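Local coordinates for SCO1/SenC family lipoprotein (Bacillus anthracis, PDB 4HDE) that probably acts, as in other thioredoxin-fold SCO1/SenC proteins, in copper delivery to or redox maintenance of cytochrome c oxidase at the cell membrane, at residues T18-K23 with N99-T104; D38-N43 with E84-F89. One frame throughout, in Å; residues are numbered along the deposited sequence. Where two conformers were deposited one is given.

Interaction 1 (T18-K23 with N99-T104); sequences TNQDGK and NWNLLT
Q20 grips the edge of strand 100-103 with both ends of its side-chain amide. L102 N donates to Q20 OE1 at 2.8 Å along an almost straight N-H...O path (171°), although the donor stands above the carbonyl plane of that amide. The other arm, Q20 NE2 to W100 O, spans 3.1 Å and is equally straight; here the acceptor lies in the amide plane. Q20 thus offers an acceptor and a donor to two backbone groups of the strand, much as a neighbouring strand would. The chain reaches them by bending at chi2 (-94°).

Alongside, N19 ND2 donates to N101 OD1 at 2.9 Å, and the two amide planes are only 4° apart. The N-H groups of D21, closing an Asx turn, and K23 clasp N19 OD1 from opposite faces of its plane, which fixes the amide's rotation and braces the type I turn N19-G22. One residue earlier, T18 and T104 form a single antiparallel hydrogen-bonded bridge, with T104 N to T18 O at 2.9 Å and T18 N to T104 O at 3.0 Å. On the face of N101, L103 CD2 packs 3.8 Å from N19 CA; on the other, L102 CD1 lies 3.8 Å from Q20 NE2. T104 OG1 is hydrogen-bonded to D81 O, in the loop before helix 83-90.

W100-L103 is the outermost strand at this end of the central sheet, its other edge paired with strand 70-75. Segment 18-23 therefore meets this buried edge directionally: Q20's amide binds two backbone groups, T18 backbone meets T104, and N19 pairs amide to amide with N101.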
loop_
_atom_site.group_PDB
_atom_site.type_symbol
_atom_site.label_atom_id
_atom_site.label_comp_id
_atom_site.label_asym_id
_atom_site.label_seq_id
_atom_site.Cartn_x
_atom_site.Cartn_y
_atom_site.Cartn_z
ATOM N N THR A 18 3.945 12.285 2.500
ATOM C CA THR A 18 4.730 12.783 1.377
ATOM C C THR A 18 5.080 11.623 0.450
ATOM O O THR A 18 5.478 10.557 0.917
ATOM C CB THR A 18 6.022 13.461 1.872
ATOM O OG1 THR A 18 5.684 14.541 2.752
ATOM C CG2 THR A 18 6.826 14.005 0.703
ATOM N N ASN A 19 4.937 11.821 -0.860
ATOM C CA ASN A 19 5.246 10.761 -1.818
ATOM C C ASN A 19 6.688 10.775 -2.320
ATOM O O ASN A 19 7.517 11.562 -1.844
ATOM C CB ASN A 19 4.237 10.740 -2.981
ATOM C CG ASN A 19 4.413 11.900 -3.943
ATOM O OD1 ASN A 19 5.378 12.664 -3.872
ATOM N ND2 ASN A 19 3.482 12.021 -4.870
ATOM N N GLN A 20 6.973 9.920 -3.293
ATOM C CA GLN A 20 8.333 9.696 -3.757
ATOM C C GLN A 20 8.861 10.872 -4.573
ATOM O O GLN A 20 10.029 10.912 -4.921
ATOM C CB GLN A 20 8.424 8.388 -4.557
ATOM C CG GLN A 20 7.718 8.384 -5.917
ATOM C CD GLN A 20 6.306 7.839 -5.851
ATOM O OE1 GLN A 20 5.640 7.932 -4.832
ATOM N NE2 GLN A 20 5.844 7.268 -6.953
ATOM N N ASP A 21 7.976 11.820 -4.874
ATOM C CA ASP A 21 8.353 13.064 -5.539
ATOM C C ASP A 21 8.400 14.248 -4.572
ATOM O O ASP A 21 8.568 15.397 -4.996
ATOM C CB ASP A 21 7.401 13.368 -6.698
ATOM C CG ASP A 21 7.507 12.352 -7.820
ATOM O OD1 ASP A 21 8.628 11.869 -8.083
ATOM O OD2 ASP A 21 6.468 12.036 -8.439
ATOM N N GLY A 22 8.277 13.978 -3.277
ATOM C CA GLY A 22 8.334 15.023 -2.274
ATOM C C GLY A 22 7.092 15.897 -2.259
ATOM O O GLY A 22 7.148 17.054 -1.830
ATOM N N LYS A 23 5.971 15.345 -2.718
ATOM C CA LYS A 23 4.711 16.086 -2.788
ATOM C C LYS A 23 3.704 15.501 -1.798
ATOM O O LYS A 23 3.739 14.306 -1.514
ATOM C CB LYS A 23 4.130 16.010 -4.210
ATOM C CG LYS A 23 5.107 16.332 -5.324
ATOM C CD LYS A 23 5.488 17.789 -5.303
ATOM C CE LYS A 23 6.554 18.111 -6.351
ATOM N NZ LYS A 23 6.071 18.007 -7.753
ATOM N N ASN A 99 -0.315 6.001 -11.038
ATOM C CA ASN A 99 -1.285 5.611 -10.018
ATOM C C ASN A 99 -0.645 4.836 -8.867
ATOM O O ASN A 99 -1.292 4.000 -8.252
ATOM C CB ASN A 99 -2.424 4.787 -10.627
ATOM C CG ASN A 99 -1.955 3.431 -11.142
ATOM O OD1 ASN A 99 -0.785 3.256 -11.484
ATOM N ND2 ASN A 99 -2.865 2.469 -11.196
ATOM N N TRP A 100 0.631 5.090 -8.589
ATOM C CA TRP A 100 1.296 4.397 -7.485
ATOM C C TRP A 100 2.131 5.405 -6.711
ATOM O O TRP A 100 3.089 5.978 -7.246
ATOM C CB TRP A 100 2.193 3.272 -8.008
ATOM C CG TRP A 100 2.660 2.258 -6.983
ATOM C CD1 TRP A 100 2.682 2.382 -5.616
ATOM C CD2 TRP A 100 3.167 0.961 -7.274
ATOM N NE1 TRP A 100 3.184 1.227 -5.047
ATOM C CE2 TRP A 100 3.482 0.341 -6.050
ATOM C CE3 TRP A 100 3.382 0.252 -8.463
ATOM C CZ2 TRP A 100 4.012 -0.943 -5.979
ATOM C CZ3 TRP A 100 3.902 -1.026 -8.389
ATOM C CH2 TRP A 100 4.210 -1.610 -7.156
ATOM N N ASN A 101 1.743 5.634 -5.461
ATOM C CA ASN A 101 2.457 6.553 -4.586
ATOM C C ASN A 101 3.044 5.812 -3.403
ATOM O O ASN A 101 2.359 5.020 -2.756
ATOM C CB ASN A 101 1.523 7.667 -4.117
ATOM C CG ASN A 101 1.221 8.643 -5.206
ATOM O OD1 ASN A 101 1.960 9.608 -5.403
ATOM N ND2 ASN A 101 0.150 8.391 -5.958
ATOM N N LEU A 102 4.332 6.033 -3.160
ATOM C CA LEU A 102 5.026 5.452 -2.013
ATOM C C LEU A 102 5.233 6.594 -1.034
ATOM O O LEU A 102 5.689 7.671 -1.425
ATOM C CB LEU A 102 6.357 4.821 -2.438
ATOM C CG LEU A 102 6.225 3.643 -3.404
ATOM C CD1 LEU A 102 6.161 4.100 -4.861
ATOM C CD2 LEU A 102 7.390 2.707 -3.207
ATOM N N LEU A 103 4.873 6.371 0.226
ATOM C CA LEU A 103 4.727 7.456 1.191
ATOM C C LEU A 103 5.713 7.366 2.353
ATOM O O LEU A 103 6.124 6.282 2.781
ATOM C CB LEU A 103 3.288 7.494 1.721
ATOM C CG LEU A 103 2.184 7.590 0.664
ATOM C CD1 LEU A 103 0.802 7.677 1.315
ATOM C CD2 LEU A 103 2.411 8.774 -0.262
ATOM N N THR A 104 6.064 8.538 2.872
ATOM C CA THR A 104 6.998 8.658 3.975
ATOM C C THR A 104 6.861 10.065 4.551
ATOM O O THR A 104 5.860 10.747 4.297
ATOM C CB THR A 104 8.437 8.368 3.504
ATOM O OG1 THR A 104 9.284 8.245 4.650
ATOM C CG2 THR A 104 8.961 9.453 2.585
#

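Interaction 2 (D38-N43 with E84-F89); sequences DFMFTN and ENLKAF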
loop_
_atom_site.group_PDB
_atom_site.type_symbol
_atom_site.label_atom_id
_atom_site.label_comp_id
_atom_site.label_asym_id
_atom_site.label_seq_id
_atom_site.Cartn_x
_atom_site.Cartn_y
_atom_site.Cartn_z
ATOM N N ASP A 38 -0.143 -1.354 0.810
ATOM C CA ASP A 38 0.742 -2.231 1.556
ATOM C C ASP A 38 1.741 -1.421 2.389
ATOM O O ASP A 38 1.799 -0.191 2.281
ATOM C CB ASP A 38 1.410 -3.284 0.649
ATOM C CG ASP A 38 2.476 -2.709 -0.270
ATOM O OD1 ASP A 38 2.573 -1.479 -0.420
ATOM O OD2 ASP A 38 3.230 -3.517 -0.885
ATOM N N PHE A 39 2.501 -2.134 3.218
ATOM C CA PHE A 39 3.539 -1.568 4.084
ATOM C C PHE A 39 4.864 -2.224 3.730
ATOM O O PHE A 39 4.930 -3.440 3.575
ATOM C CB PHE A 39 3.192 -1.817 5.553
ATOM C CG PHE A 39 2.011 -1.023 6.029
ATOM C CD1 PHE A 39 2.196 0.184 6.681
ATOM C CD2 PHE A 39 0.713 -1.469 5.814
ATOM C CE1 PHE A 39 1.112 0.937 7.119
ATOM C CE2 PHE A 39 -0.376 -0.716 6.250
ATOM C CZ PHE A 39 -0.172 0.489 6.900
HETATM N N MSE A 40 5.916 -1.428 3.611
HETATM C CA MSE A 40 7.215 -1.940 3.188
HETATM C C MSE A 40 8.327 -0.983 3.583
HETATM O O MSE A 40 8.079 0.062 4.169
HETATM C CB MSE A 40 7.228 -2.142 1.677
HETATM C CG MSE A 40 6.716 -0.939 0.899
HETATM SE SE MSE A 40 7.703 -0.637 -0.744
HETATM C CE MSE A 40 9.267 0.242 0.006
ATOM N N PHE A 41 9.567 -1.363 3.300
ATOM C CA PHE A 41 10.695 -0.458 3.505
ATOM C C PHE A 41 11.805 -0.798 2.533
ATOM O O PHE A 41 11.947 -1.950 2.131
ATOM C CB PHE A 41 11.169 -0.404 4.974
ATOM C CG PHE A 41 11.776 -1.682 5.497
ATOM C CD1 PHE A 41 13.132 -1.754 5.803
ATOM C CD2 PHE A 41 10.978 -2.788 5.740
ATOM C CE1 PHE A 41 13.680 -2.929 6.305
ATOM C CE2 PHE A 41 11.520 -3.959 6.249
ATOM C CZ PHE A 41 12.861 -4.033 6.516
ATOM N N THR A 42 12.580 0.203 2.132
ATOM C CA THR A 42 13.518 0.007 1.027
ATOM C C THR A 42 14.752 -0.805 1.391
ATOM O O THR A 42 15.389 -1.374 0.509
ATOM C CB THR A 42 13.953 1.333 0.349
ATOM O OG1 THR A 42 14.860 2.047 1.193
ATOM C CG2 THR A 42 12.743 2.202 0.033
ATOM N N ASN A 43 15.092 -0.878 2.671
ATOM C CA ASN A 43 16.253 -1.665 3.078
ATOM C C ASN A 43 15.913 -3.098 3.478
ATOM O O ASN A 43 16.721 -3.783 4.098
ATOM C CB ASN A 43 17.027 -0.961 4.193
ATOM C CG ASN A 43 17.856 0.198 3.674
ATOM O OD1 ASN A 43 18.910 -0.002 3.066
ATOM N ND2 ASN A 43 17.380 1.418 3.899
ATOM N N GLU A 84 13.600 10.317 -2.173
ATOM C CA GLU A 84 14.525 9.837 -3.196
ATOM C C GLU A 84 14.763 8.321 -3.092
ATOM O O GLU A 84 14.921 7.642 -4.104
ATOM C CB GLU A 84 15.840 10.618 -3.159
ATOM C CG GLU A 84 16.631 10.430 -1.887
ATOM C CD GLU A 84 17.816 11.373 -1.787
ATOM O OE1 GLU A 84 18.049 12.160 -2.732
ATOM O OE2 GLU A 84 18.517 11.330 -0.755
ATOM N N ASN A 85 14.799 7.802 -1.870
ATOM C CA ASN A 85 14.935 6.372 -1.661
ATOM C C ASN A 85 13.758 5.624 -2.258
ATOM O O ASN A 85 13.943 4.600 -2.919
ATOM C CB ASN A 85 15.047 6.047 -0.173
ATOM C CG ASN A 85 16.190 6.772 0.497
ATOM O OD1 ASN A 85 16.037 7.897 0.970
ATOM N ND2 ASN A 85 17.347 6.126 0.550
ATOM N N LEU A 86 12.554 6.135 -2.039
ATOM C CA LEU A 86 11.356 5.466 -2.544
ATOM C C LEU A 86 11.269 5.529 -4.065
ATOM O O LEU A 86 10.850 4.563 -4.719
ATOM C CB LEU A 86 10.102 6.071 -1.923
ATOM C CG LEU A 86 9.999 5.814 -0.418
ATOM C CD1 LEU A 86 8.831 6.604 0.151
ATOM C CD2 LEU A 86 9.839 4.336 -0.125
ATOM N N LYS A 87 11.673 6.658 -4.633
ATOM C CA LYS A 87 11.645 6.824 -6.078
ATOM C C LYS A 87 12.618 5.850 -6.745
ATOM O O LYS A 87 12.283 5.196 -7.743
ATOM C CB LYS A 87 11.978 8.269 -6.445
ATOM C CG LYS A 87 11.760 8.617 -7.918
ATOM C CD LYS A 87 11.882 10.113 -8.150
ATOM C CE LYS A 87 11.525 10.488 -9.573
ATOM N NZ LYS A 87 10.089 10.223 -9.845
ATOM N N ALA A 88 13.820 5.730 -6.193
ATOM C CA ALA A 88 14.807 4.809 -6.747
ATOM C C ALA A 88 14.362 3.360 -6.588
ATOM O O ALA A 88 14.586 2.531 -7.477
ATOM C CB ALA A 88 16.161 5.028 -6.095
ATOM N N PHE A 89 13.727 3.066 -5.461
ATOM C CA PHE A 89 13.221 1.728 -5.185
ATOM C C PHE A 89 12.163 1.306 -6.201
ATOM O O PHE A 89 12.271 0.237 -6.809
ATOM C CB PHE A 89 12.662 1.659 -3.757
ATOM C CG PHE A 89 12.066 0.315 -3.388
ATOM C CD1 PHE A 89 12.870 -0.707 -2.920
ATOM C CD2 PHE A 89 10.700 0.093 -3.494
ATOM C CE1 PHE A 89 12.327 -1.936 -2.575
ATOM C CE2 PHE A 89 10.155 -1.132 -3.149
ATOM C CZ PHE A 89 10.967 -2.138 -2.692
HETATM O O HOH W 1 17.073 3.083 -0.042
#
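T42 OG1 is gripped by a water that donates to it at 2.7 Å and by D81, a hydrogen-bond partner in the loop before helix 83-90. The same water accepts from N85 ND2 at 3.1 Å, bridging the two segments, which share no direct hydrogen bond. N85 OD1 meanwhile binds K82 N.

Further in, the contact is apolar. With chi1 of 74°, T42 has CG2 anti to the carbonyl carbon and against the helix, 3.6 Å from L86 CD2 and 3.8 Å from F89 CB. In the conformer described, CE of M40, a selenomethionine, sits over one face of the F89 ring, 4.0 Å from the centroid and 27° off the normal, a CH-pi contact. The selenium approaches obliquely, 52° off the normal, with M40 SE 3.5 Å from F89 CE2, a Met-aromatic contact. Bends at chi2 and chi3 fold M40 CE over the ring, 4.1 Å from L86 CD2.

M40 also touches C48 of the CxxxC motif, which follows this loop and binds copper in SCO relatives. Helix 83-90 is thus held against the C-terminal end of strand 35-40 and the loop after it mainly by apolar packing, probably adaptable at M40, with water mediating the polar link.

Interaction 2 is nested within the chain loop closed by interaction 1, and their centres lie about 10 Å apart. Both reach the five-stranded thioredoxin-type sheet: 18-23 flanks its edge strand, whereas 84-89 packs at the end of central strand 35-40. Interaction 1 is the more buried yet the more polar, with five direct hydrogen bonds; partly buried interaction 2 has none and relies on apolar and aromatic contacts. Helix 83-90 joins them. Its L86 CD1 lies 3.7 Å from T104 CG2, while L86 CD2 serves interaction 2, and K87 NZ forms a salt bridge with D21 OD1 at 2.8 Å on the exposed side.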